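Putative uncharacterized protein (Chaetomium thermophilum, PDB 5T8V) probably acts as a cohesin loader that binds chromatin, this chain being the helical-repeat C-terminal part of the Scc2 protein. Local coordinates at residues 417-422 with 595-600; 423-428 with 602-607; 1271-1276 with 1371-1376; 1275-1280 with 1427-1432. All blocks are in the same frame, centred on the assembly; numbering follows the deposited sequence.

In the fold
The four contacts form two pairs at distant places in this mainly helical HEAT-repeat chain. Contacts 1 and 2 adjoin in sequence, and their centres lie 10 Å apart. Loop 417-422 runs into helix 423-440 just as helix 590-602 runs into the loop of 602-607. Contacts 3 and 4 share Tyr1275 and Ser1276 on helix 1271-1284, with centres 6 Å apart. They also touch directly: Met1432 CE lies 3.6 Å from Ala1376 CB. Contacts 1 and 3 lie on opposite sides of the chain's centre, 76 Å apart between centres. Contacts 1 and 2 set a loop against a helix; contacts 3 and 4 join helices. None includes a bound ligand.

Contact 1: 417-422 with 595-600; sequences DNPDWP and LSYSII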
# COMPACT_ATOMS: atom_id res chain seq x y z
N ASP A 417 -4.56 19.03 -21.10
CA ASP A 417 -4.89 20.42 -20.82
C ASP A 417 -4.43 21.37 -21.92
O ASP A 417 -4.19 22.55 -21.65
CB ASP A 417 -4.29 20.84 -19.47
CG ASP A 417 -2.78 20.74 -19.44
OD1 ASP A 417 -2.21 19.92 -20.20
OD2 ASP A 417 -2.15 21.47 -18.65
N ASN A 418 -4.31 20.88 -23.15
CA ASN A 418 -3.89 21.72 -24.26
C ASN A 418 -5.11 22.08 -25.10
O ASN A 418 -5.71 21.19 -25.71
CB ASN A 418 -2.86 20.99 -25.12
CG ASN A 418 -2.21 21.89 -26.14
OD1 ASN A 418 -2.84 22.82 -26.66
ND2 ASN A 418 -0.94 21.64 -26.44
N PRO A 419 -5.51 23.35 -25.16
CA PRO A 419 -6.72 23.69 -25.93
C PRO A 419 -6.61 23.39 -27.41
O PRO A 419 -7.63 23.32 -28.10
CB PRO A 419 -6.90 25.19 -25.67
CG PRO A 419 -5.55 25.68 -25.26
CD PRO A 419 -4.92 24.54 -24.52
N ASP A 420 -5.39 23.21 -27.93
CA ASP A 420 -5.22 22.80 -29.32
C ASP A 420 -5.69 21.38 -29.57
O ASP A 420 -5.87 21.00 -30.73
CB ASP A 420 -3.75 22.91 -29.73
CG ASP A 420 -3.27 24.33 -29.84
OD1 ASP A 420 -3.95 25.23 -29.30
OD2 ASP A 420 -2.21 24.55 -30.46
N TRP A 421 -5.89 20.59 -28.51
CA TRP A 421 -6.12 19.15 -28.64
C TRP A 421 -7.27 18.73 -27.74
O TRP A 421 -7.09 17.94 -26.80
CB TRP A 421 -4.84 18.39 -28.31
CG TRP A 421 -3.72 18.69 -29.26
CD1 TRP A 421 -2.66 19.51 -29.04
CD2 TRP A 421 -3.58 18.19 -30.60
NE1 TRP A 421 -1.85 19.54 -30.15
CE2 TRP A 421 -2.39 18.74 -31.12
CE3 TRP A 421 -4.33 17.33 -31.40
CZ2 TRP A 421 -1.94 18.45 -32.41
CZ3 TRP A 421 -3.88 17.04 -32.67
CH2 TRP A 421 -2.70 17.61 -33.17
N PRO A 422 -8.48 19.22 -28.00
CA PRO A 422 -9.63 18.84 -27.16
C PRO A 422 -10.02 17.37 -27.25
O PRO A 422 -10.82 16.92 -26.42
CB PRO A 422 -10.76 19.75 -27.67
CG PRO A 422 -10.35 20.14 -29.04
CD PRO A 422 -8.85 20.22 -29.02
N LEU A 595 -5.74 28.33 -18.17
CA LEU A 595 -6.61 28.25 -17.00
C LEU A 595 -8.06 28.06 -17.41
O LEU A 595 -8.78 27.26 -16.79
CB LEU A 595 -6.46 29.51 -16.14
CG LEU A 595 -7.37 29.60 -14.91
CD1 LEU A 595 -7.25 28.35 -14.04
CD2 LEU A 595 -7.04 30.83 -14.10
N SER A 596 -8.51 28.77 -18.44
CA SER A 596 -9.89 28.62 -18.91
C SER A 596 -10.17 27.18 -19.30
O SER A 596 -11.10 26.54 -18.77
CB SER A 596 -10.14 29.56 -20.09
OG SER A 596 -9.98 30.91 -19.70
N TYR A 597 -9.38 26.64 -20.22
CA TYR A 597 -9.62 25.28 -20.69
C TYR A 597 -9.50 24.28 -19.55
O TYR A 597 -10.23 23.29 -19.51
CB TYR A 597 -8.65 24.94 -21.82
CG TYR A 597 -8.93 23.59 -22.44
CD1 TYR A 597 -10.10 23.37 -23.16
CD2 TYR A 597 -8.05 22.54 -22.29
CE1 TYR A 597 -10.37 22.15 -23.73
CE2 TYR A 597 -8.31 21.31 -22.85
CZ TYR A 597 -9.47 21.11 -23.57
OH TYR A 597 -9.74 19.89 -24.13
N SER A 598 -8.59 24.52 -18.60
CA SER A 598 -8.47 23.62 -17.46
C SER A 598 -9.73 23.64 -16.60
O SER A 598 -10.20 22.59 -16.15
CB SER A 598 -7.24 23.99 -16.63
OG SER A 598 -6.07 24.00 -17.42
N ILE A 599 -10.29 24.83 -16.38
CA ILE A 599 -11.57 24.93 -15.67
C ILE A 599 -12.63 24.13 -16.41
O ILE A 599 -13.41 23.39 -15.79
CB ILE A 599 -11.97 26.40 -15.50
CG1 ILE A 599 -11.03 27.09 -14.51
CG2 ILE A 599 -13.40 26.53 -15.01
CD1 ILE A 599 -10.99 28.60 -14.66
N ILE A 600 -12.69 24.26 -17.73
CA ILE A 600 -13.63 23.46 -18.51
C ILE A 600 -13.40 21.98 -18.26
O ILE A 600 -14.35 21.20 -18.12
CB ILE A 600 -13.52 23.82 -20.00
CG1 ILE A 600 -14.01 25.25 -20.23
CG2 ILE A 600 -14.33 22.84 -20.86
CD1 ILE A 600 -13.73 25.79 -21.60
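Pro419 lays its backbone CA over the face of the Tyr597 ring, close to the ring normal, in a CH-pi contact. Pro419 CA stands 4.1 Å from the Tyr597 ring centroid and 11° off the normal. The setting is an inter-helix loop of the HEAT-repeat fold, packed against helix 590-602. Within that loop Asn418 to Trp421 form a type I beta turn. An Asx turn lies inside it: Asp420 N donates to Asn418 OD1 at 2.9 Å.

Tyr597 carries most of the contact. Its CG stands opposite the backbone N (chi1 -174°), which sends the ring out from the helix to the loop. Pro419 CB also packs on Tyr597 CG. Pro419 thus lies over one face of the ring. The Asp417 carbonyl carbon sits at the edge, with Asp417 C 3.8 Å from Tyr597 CD2. With an alanine in place of Tyr597, Pro419 would probably lose the face it rests on, and a gap is likely to open between loop and helix.

Ser598 sits beside Asp417, with Ser598 OG 4.2 Å from Asp417 CB. The polar ends of both turn to Lys594: Ser598 OG bonds to its backbone O, and Asp417 OD2 forms a salt bridge with its NZ. On the neighbouring helices, Pro419 touches Thr513 and Pro422 packs on Phe535. The phenol end of Tyr597 reaches the last residue of the loop segment, where Tyr597 OH approaches Pro422 CB at 3.7 Å.

Contact 2: 423-428 with 602-607; sequences AAELLL and LRSQFC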
# COMPACT_ATOMS: atom_id res chain seq x y z
N ALA A 423 -9.48 16.62 -28.21
CA ALA A 423 -9.80 15.20 -28.30
C ALA A 423 -9.07 14.37 -27.25
O ALA A 423 -9.42 13.19 -27.06
CB ALA A 423 -9.45 14.67 -29.69
N ALA A 424 -8.08 14.93 -26.56
CA ALA A 424 -7.40 14.20 -25.50
C ALA A 424 -8.37 13.83 -24.39
O ALA A 424 -8.39 12.68 -23.92
CB ALA A 424 -6.25 15.04 -24.93
N GLU A 425 -9.19 14.79 -23.95
CA GLU A 425 -10.14 14.50 -22.88
C GLU A 425 -11.19 13.50 -23.32
O GLU A 425 -11.71 12.75 -22.49
CB GLU A 425 -10.80 15.79 -22.40
CG GLU A 425 -11.82 15.60 -21.27
CD GLU A 425 -13.20 15.18 -21.77
OE1 GLU A 425 -13.49 15.39 -22.97
OE2 GLU A 425 -13.98 14.64 -20.96
N LEU A 426 -11.52 13.46 -24.61
CA LEU A 426 -12.54 12.53 -25.09
C LEU A 426 -11.99 11.11 -25.17
O LEU A 426 -12.62 10.16 -24.69
CB LEU A 426 -13.06 12.99 -26.45
CG LEU A 426 -14.10 12.10 -27.13
CD1 LEU A 426 -15.27 11.81 -26.20
CD2 LEU A 426 -14.59 12.76 -28.41
N LEU A 427 -10.81 10.96 -25.77
CA LEU A 427 -10.16 9.65 -25.82
C LEU A 427 -9.91 9.12 -24.41
O LEU A 427 -10.21 7.96 -24.10
CB LEU A 427 -8.86 9.75 -26.61
CG LEU A 427 -9.03 10.02 -28.11
CD1 LEU A 427 -7.75 10.57 -28.70
CD2 LEU A 427 -9.44 8.74 -28.82
N LEU A 428 -9.35 9.97 -23.54
CA LEU A 428 -9.10 9.56 -22.16
C LEU A 428 -10.40 9.27 -21.42
O LEU A 428 -10.43 8.39 -20.56
CB LEU A 428 -8.31 10.65 -21.44
CG LEU A 428 -6.85 10.82 -21.86
CD1 LEU A 428 -6.29 12.13 -21.33
CD2 LEU A 428 -6.02 9.65 -21.38
N LEU A 602 -12.13 20.47 -15.61
CA LEU A 602 -12.55 20.04 -14.28
C LEU A 602 -14.01 19.65 -14.24
O LEU A 602 -14.41 18.86 -13.37
CB LEU A 602 -12.28 21.14 -13.25
CG LEU A 602 -10.82 21.42 -12.91
CD1 LEU A 602 -10.73 22.58 -11.93
CD2 LEU A 602 -10.13 20.19 -12.35
N ARG A 603 -14.83 20.17 -15.15
CA ARG A 603 -16.24 19.83 -15.24
C ARG A 603 -16.52 18.82 -16.34
O ARG A 603 -17.69 18.53 -16.61
CB ARG A 603 -17.07 21.09 -15.46
CG ARG A 603 -16.78 22.21 -14.47
CD ARG A 603 -16.97 21.76 -13.03
NE ARG A 603 -18.33 21.29 -12.78
CZ ARG A 603 -18.82 21.02 -11.58
NH1 ARG A 603 -18.06 21.18 -10.50
NH2 ARG A 603 -20.07 20.59 -11.44
N SER A 604 -15.49 18.28 -16.98
CA SER A 604 -15.67 17.24 -17.97
C SER A 604 -15.94 15.90 -17.29
O SER A 604 -15.61 15.70 -16.12
CB SER A 604 -14.45 17.12 -18.88
OG SER A 604 -13.36 16.50 -18.20
N GLN A 605 -16.56 14.99 -18.03
CA GLN A 605 -16.89 13.68 -17.47
C GLN A 605 -15.63 12.92 -17.07
O GLN A 605 -15.68 12.08 -16.17
CB GLN A 605 -17.72 12.88 -18.47
CG GLN A 605 -18.23 11.56 -17.92
CD GLN A 605 -19.00 10.76 -18.94
OE1 GLN A 605 -19.29 11.24 -20.04
NE2 GLN A 605 -19.34 9.52 -18.59
N PHE A 606 -14.51 13.19 -17.73
CA PHE A 606 -13.26 12.51 -17.39
C PHE A 606 -12.76 12.93 -16.01
O PHE A 606 -12.60 12.09 -15.11
CB PHE A 606 -12.20 12.80 -18.46
CG PHE A 606 -10.82 12.34 -18.09
CD1 PHE A 606 -10.54 11.00 -17.90
CD2 PHE A 606 -9.80 13.26 -17.93
CE1 PHE A 606 -9.27 10.58 -17.56
CE2 PHE A 606 -8.52 12.85 -17.59
CZ PHE A 606 -8.26 11.51 -17.41
N CYS A 607 -12.52 14.23 -15.82
CA CYS A 607 -11.96 14.69 -14.55
C CYS A 607 -12.93 14.50 -13.40
O CYS A 607 -12.52 14.19 -12.28
CB CYS A 607 -11.56 16.16 -14.67
SG CYS A 607 -10.11 16.45 -15.70
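Glu425 OE2 meets Ser604 and Phe606 across the contact and takes its charge partner from its own helix. That partner is Arg429, whose NE forms a salt bridge with the carboxylate oxygen. In this part of the HEAT-repeat fold, helix 423-440 packs against the loop that joins helices 590-602 and 610-619. Glu425 OE2 lies 3.3 Å from Ser604 CB and 3.6 Å from Phe606 CB. Both are packing contacts with carbon.

The glutamate chain first leaves the helix with CG opposite the backbone N, then bends at chi2 (-83°). That bend lays the chain alongside the loop, with Glu425 CG 3.6 Å from Ser604 OG. The serine hydroxyl has its stronger polar partner in Leu601 O, at the end of the preceding helix. It also receives a weak bond from Cys607 N, nearly straight at 175°. Ser604 OG thus links the end of helix 590-602 to the backbone at Cys607.

Phe606 supplies the apolar half of the contact. Leu428 CB sits over one face of its ring in a CH-pi contact, 4.1 Å from the Phe606 ring centroid and displaced toward the rim. Further along the same helix, Arg429 and Met432 also touch Phe606. Ile463 of helix 446-474 packs on it as well, so the ring joins two helices of the repeat array to the loop. The ring's CD1 corner also meets the helix backbone, with Phe606 CD1 3.7 Å from Leu428 O.

Contact 3: 1271-1276 with 1371-1376; sequences PHVQYS and SMILLA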
# COMPACT_ATOMS: atom_id res chain seq x y z
N PRO A 1271 -19.19 -41.08 27.04
CA PRO A 1271 -17.85 -40.49 27.17
C PRO A 1271 -17.00 -40.64 25.92
O PRO A 1271 -16.34 -39.69 25.49
CB PRO A 1271 -17.25 -41.26 28.36
CG PRO A 1271 -18.43 -41.77 29.12
CD PRO A 1271 -19.48 -42.05 28.10
N HIS A 1272 -17.03 -41.83 25.31
CA HIS A 1272 -16.24 -42.08 24.11
C HIS A 1272 -16.76 -41.32 22.90
O HIS A 1272 -16.01 -41.11 21.95
CB HIS A 1272 -16.20 -43.58 23.81
CG HIS A 1272 -15.34 -43.94 22.65
ND1 HIS A 1272 -14.02 -43.53 22.55
CD2 HIS A 1272 -15.60 -44.65 21.53
CE1 HIS A 1272 -13.51 -43.99 21.42
NE2 HIS A 1272 -14.45 -44.67 20.78
N VAL A 1273 -18.03 -40.92 22.90
CA VAL A 1273 -18.56 -40.10 21.81
C VAL A 1273 -18.12 -38.65 21.96
O VAL A 1273 -17.77 -37.99 20.98
CB VAL A 1273 -20.09 -40.23 21.73
CG1 VAL A 1273 -20.67 -39.25 20.72
CG2 VAL A 1273 -20.48 -41.66 21.36
N GLN A 1274 -18.14 -38.13 23.19
CA GLN A 1274 -17.62 -36.80 23.44
C GLN A 1274 -16.13 -36.73 23.10
O GLN A 1274 -15.67 -35.78 22.46
CB GLN A 1274 -17.86 -36.41 24.90
CG GLN A 1274 -17.51 -34.96 25.24
CD GLN A 1274 -18.41 -33.96 24.54
OE1 GLN A 1274 -19.61 -33.89 24.82
NE2 GLN A 1274 -17.84 -33.18 23.64
N TYR A 1275 -15.37 -37.74 23.52
CA TYR A 1275 -13.94 -37.79 23.22
C TYR A 1275 -13.71 -37.92 21.71
O TYR A 1275 -12.92 -37.17 21.12
CB TYR A 1275 -13.31 -38.96 23.98
CG TYR A 1275 -11.83 -39.15 23.78
CD1 TYR A 1275 -10.95 -38.08 23.89
CD2 TYR A 1275 -11.31 -40.41 23.51
CE1 TYR A 1275 -9.59 -38.26 23.71
CE2 TYR A 1275 -9.95 -40.60 23.33
CZ TYR A 1275 -9.10 -39.52 23.43
OH TYR A 1275 -7.74 -39.71 23.25
N SER A 1276 -14.40 -38.87 21.08
CA SER A 1276 -14.27 -39.06 19.64
C SER A 1276 -14.54 -37.76 18.89
O SER A 1276 -13.76 -37.34 18.03
CB SER A 1276 -15.22 -40.16 19.17
OG SER A 1276 -14.90 -41.40 19.76
N SER A 1371 -23.11 -45.28 15.72
CA SER A 1371 -23.19 -44.70 14.38
C SER A 1371 -22.59 -43.29 14.35
O SER A 1371 -21.69 -43.01 13.56
CB SER A 1371 -24.64 -44.67 13.91
OG SER A 1371 -25.19 -45.98 13.86
N MET A 1372 -23.10 -42.40 15.20
CA MET A 1372 -22.68 -41.00 15.21
C MET A 1372 -21.17 -40.87 15.05
O MET A 1372 -20.69 -40.01 14.30
CB MET A 1372 -23.11 -40.32 16.50
CG MET A 1372 -24.59 -39.97 16.57
SD MET A 1372 -24.97 -38.98 18.03
CE MET A 1372 -24.51 -40.12 19.33
N ILE A 1373 -20.41 -41.71 15.76
CA ILE A 1373 -18.96 -41.69 15.63
C ILE A 1373 -18.56 -41.87 14.17
O ILE A 1373 -17.82 -41.06 13.61
CB ILE A 1373 -18.33 -42.77 16.53
CG1 ILE A 1373 -18.68 -42.49 18.00
CG2 ILE A 1373 -16.81 -42.81 16.34
CD1 ILE A 1373 -18.23 -43.58 18.96
N LEU A 1374 -19.05 -42.94 13.54
CA LEU A 1374 -18.64 -43.24 12.17
C LEU A 1374 -19.11 -42.17 11.19
O LEU A 1374 -18.35 -41.76 10.31
CB LEU A 1374 -19.18 -44.61 11.75
CG LEU A 1374 -18.65 -45.80 12.54
CD1 LEU A 1374 -19.70 -46.28 13.51
CD2 LEU A 1374 -18.22 -46.92 11.61
N LEU A 1375 -20.35 -41.70 11.33
CA LEU A 1375 -20.84 -40.65 10.43
C LEU A 1375 -20.00 -39.39 10.57
O LEU A 1375 -19.74 -38.70 9.57
CB LEU A 1375 -22.31 -40.35 10.72
CG LEU A 1375 -23.32 -41.40 10.23
CD1 LEU A 1375 -23.89 -42.17 11.40
CD2 LEU A 1375 -24.43 -40.76 9.43
N ALA A 1376 -19.57 -39.06 11.79
CA ALA A 1376 -18.71 -37.90 11.98
C ALA A 1376 -17.34 -38.12 11.34
O ALA A 1376 -16.83 -37.25 10.62
CB ALA A 1376 -18.56 -37.61 13.47
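Ile1373 CD1 is the centre of the first shell. It lies 3.8 Å from Val1273 CG2, and it meets His1272 CD2 at the same separation of 3.8 Å. The isoleucine chain runs at about a right angle to the histidine and slantwise to the valine. Its other branch turns to the next helical turn, where Ile1373 CG2 lies 4.2 Å from Ser1276 CB. One residue thus meets three side chains of the opposing helix. Ser1276 OG lies over the centre of one face of the His1272 ring, 3.3 Å above its plane. It bonds to His1272 O, though that bond is modelled very short.

The two valine methyls divide the work. While CG2 takes the isoleucine, Val1273 CG1 meets Met1372 CE at 4.2 Å. The methionine chain crosses the valine at about a right angle. It is bent at its last torsion (chi3 -61°), and this bend turns the terminal methyl toward the valine. The Val1273 contacts with Met1372 and Ile1373 are apolar.

The second shell fixes the histidine. His1272 NE2 is hydrogen-bonded to Ile1256 O, which ties the ring to the loop leading up to this helix. Phe1258 packs on the same side chain. Beyond Met1372, Leu1435 of a later loop touches the sulfur-bearing chain.

Segments 1271-1276 and 1371-1376 run nearly parallel, 10° apart in direction, and only side chains meet across them. Their axes come within 10.0 Å. Near-parallel packing of this kind is consistent with the stacked helices of an alpha-solenoid such as the HEAT-repeat fold.

Contact 4: 1275-1280 with 1427-1432; sequences YSRFII and EINNIM
Arg1277 leaves its helix with CG opposite the backbone N (chi1 180°) and stays extended as far as NE, spanning the gap to segment 1427-1432. Met1432 folds back at its second torsion and runs beside it in the opposite sense. The two chains slide past each other along most of their length. The methionine methyl meets the base of the arginine, with Met1432 CE 3.6 Å from Arg1277 CB. Its own base lies over one face of the guanidinium, near the rim: Met1432 CB is 3.4 Å from Arg1277 NH1.

The far end of the arginine makes the polar link. Arg1277 NH2 donates to Asn1429 OD1 at 3.2 Å, with an N-H...O angle of 150°. The acceptor lies somewhat out of the guanidinium plane, and the two flat groups are turned only slightly against each other. Arg1219 brings a like charge close to NH2, and Glu1281 offers NE a long, weak ion pair, which may partly offset it. Replacing Arg1277 by an alanine would probably leave Asn1429 OD1 without this donor and strip Met1432 of the chain it lies along.

One turn further on, two isoleucines meet tip to tip, with Ile1280 CD1 3.8 Å from Ile1428 CD1. Val1380 of helix 1364-1387 touches both, and Ala1376 of the same helix touches Met1432. Helix 1364-1387 thus packs against the apolar part of the contact. Segments 1275-1280 and 1427-1431 run antiparallel, at 170°, a long-range packing of helices within the C-terminal part of the HEAT-repeat fold.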
# COMPACT_ATOMS: atom_id res chain seq x y z
N TYR A 1275 -15.37 -37.74 23.52
CA TYR A 1275 -13.94 -37.79 23.22
C TYR A 1275 -13.71 -37.92 21.71
O TYR A 1275 -12.92 -37.17 21.12
CB TYR A 1275 -13.31 -38.96 23.98
CG TYR A 1275 -11.83 -39.15 23.78
CD1 TYR A 1275 -10.95 -38.08 23.89
CD2 TYR A 1275 -11.31 -40.41 23.51
CE1 TYR A 1275 -9.59 -38.26 23.71
CE2 TYR A 1275 -9.95 -40.60 23.33
CZ TYR A 1275 -9.10 -39.52 23.43
OH TYR A 1275 -7.74 -39.71 23.25
N SER A 1276 -14.40 -38.87 21.08
CA SER A 1276 -14.27 -39.06 19.64
C SER A 1276 -14.54 -37.76 18.89
O SER A 1276 -13.76 -37.34 18.03
CB SER A 1276 -15.22 -40.16 19.17
OG SER A 1276 -14.90 -41.40 19.76
N ARG A 1277 -15.66 -37.10 19.21
CA ARG A 1277 -15.94 -35.80 18.62
C ARG A 1277 -14.78 -34.84 18.85
O ARG A 1277 -14.34 -34.14 17.92
CB ARG A 1277 -17.23 -35.22 19.22
CG ARG A 1277 -17.60 -33.86 18.67
CD ARG A 1277 -18.84 -33.29 19.34
NE ARG A 1277 -19.39 -32.17 18.59
CZ ARG A 1277 -20.54 -31.57 18.88
NH1 ARG A 1277 -21.27 -31.98 19.90
NH2 ARG A 1277 -20.96 -30.56 18.13
N PHE A 1278 -14.27 -34.79 20.08
CA PHE A 1278 -13.18 -33.88 20.39
C PHE A 1278 -12.00 -34.08 19.45
O PHE A 1278 -11.39 -33.11 19.00
CB PHE A 1278 -12.73 -34.05 21.84
CG PHE A 1278 -11.44 -33.35 22.16
CD1 PHE A 1278 -11.41 -31.98 22.36
CD2 PHE A 1278 -10.26 -34.06 22.26
CE1 PHE A 1278 -10.23 -31.33 22.64
CE2 PHE A 1278 -9.07 -33.41 22.54
CZ PHE A 1278 -9.05 -32.05 22.74
N ILE A 1279 -11.66 -35.34 19.14
CA ILE A 1279 -10.45 -35.60 18.37
C ILE A 1279 -10.71 -35.76 16.88
O ILE A 1279 -9.75 -35.92 16.11
CB ILE A 1279 -9.67 -36.82 18.91
CG1 ILE A 1279 -10.49 -38.11 18.80
CG2 ILE A 1279 -9.25 -36.57 20.35
CD1 ILE A 1279 -9.70 -39.35 19.20
N ILE A 1280 -11.96 -35.72 16.43
CA ILE A 1280 -12.22 -35.61 14.99
C ILE A 1280 -12.35 -34.15 14.58
O ILE A 1280 -11.88 -33.76 13.50
CB ILE A 1280 -13.47 -36.42 14.58
CG1 ILE A 1280 -14.74 -35.85 15.21
CG2 ILE A 1280 -13.31 -37.89 14.93
CD1 ILE A 1280 -15.54 -34.97 14.26
N GLU A 1427 -22.51 -29.43 10.37
CA GLU A 1427 -22.97 -30.79 10.12
C GLU A 1427 -22.49 -31.74 11.20
O GLU A 1427 -23.22 -32.65 11.61
CB GLU A 1427 -22.50 -31.26 8.74
CG GLU A 1427 -23.04 -32.62 8.33
CD GLU A 1427 -24.55 -32.64 8.22
OE1 GLU A 1427 -25.17 -31.55 8.21
OE2 GLU A 1427 -25.13 -33.75 8.15
N ILE A 1428 -21.26 -31.56 11.68
CA ILE A 1428 -20.76 -32.38 12.79
C ILE A 1428 -21.67 -32.22 14.00
O ILE A 1428 -22.04 -33.20 14.65
CB ILE A 1428 -19.30 -32.01 13.12
CG1 ILE A 1428 -18.36 -32.59 12.06
CG2 ILE A 1428 -18.90 -32.54 14.51
CD1 ILE A 1428 -16.94 -32.08 12.15
N ASN A 1429 -22.04 -30.98 14.32
CA ASN A 1429 -22.97 -30.76 15.43
C ASN A 1429 -24.29 -31.48 15.18
O ASN A 1429 -24.82 -32.16 16.07
CB ASN A 1429 -23.20 -29.27 15.64
CG ASN A 1429 -24.11 -28.98 16.82
OD1 ASN A 1429 -24.07 -29.67 17.83
ND2 ASN A 1429 -24.95 -27.96 16.68
N ASN A 1430 -24.84 -31.34 13.97
CA ASN A 1430 -26.09 -32.02 13.63
C ASN A 1430 -25.99 -33.51 13.92
O ASN A 1430 -26.86 -34.09 14.59
CB ASN A 1430 -26.43 -31.78 12.16
CG ASN A 1430 -26.59 -30.31 11.83
OD1 ASN A 1430 -26.30 -29.44 12.66
ND2 ASN A 1430 -27.05 -30.02 10.62
N ILE A 1431 -24.93 -34.15 13.42
CA ILE A 1431 -24.73 -35.57 13.70
C ILE A 1431 -24.67 -35.81 15.20
O ILE A 1431 -25.23 -36.79 15.71
CB ILE A 1431 -23.45 -36.07 12.99
CG1 ILE A 1431 -23.56 -35.89 11.48
CG2 ILE A 1431 -23.19 -37.54 13.32
CD1 ILE A 1431 -22.23 -35.89 10.76
N MET A 1432 -24.00 -34.92 15.93
CA MET A 1432 -23.81 -35.05 17.37
C MET A 1432 -25.03 -34.61 18.16
O MET A 1432 -24.94 -34.50 19.39
CB MET A 1432 -22.58 -34.26 17.80
CG MET A 1432 -21.28 -34.79 17.23
SD MET A 1432 -20.81 -36.38 17.94
CE MET A 1432 -19.43 -36.83 16.89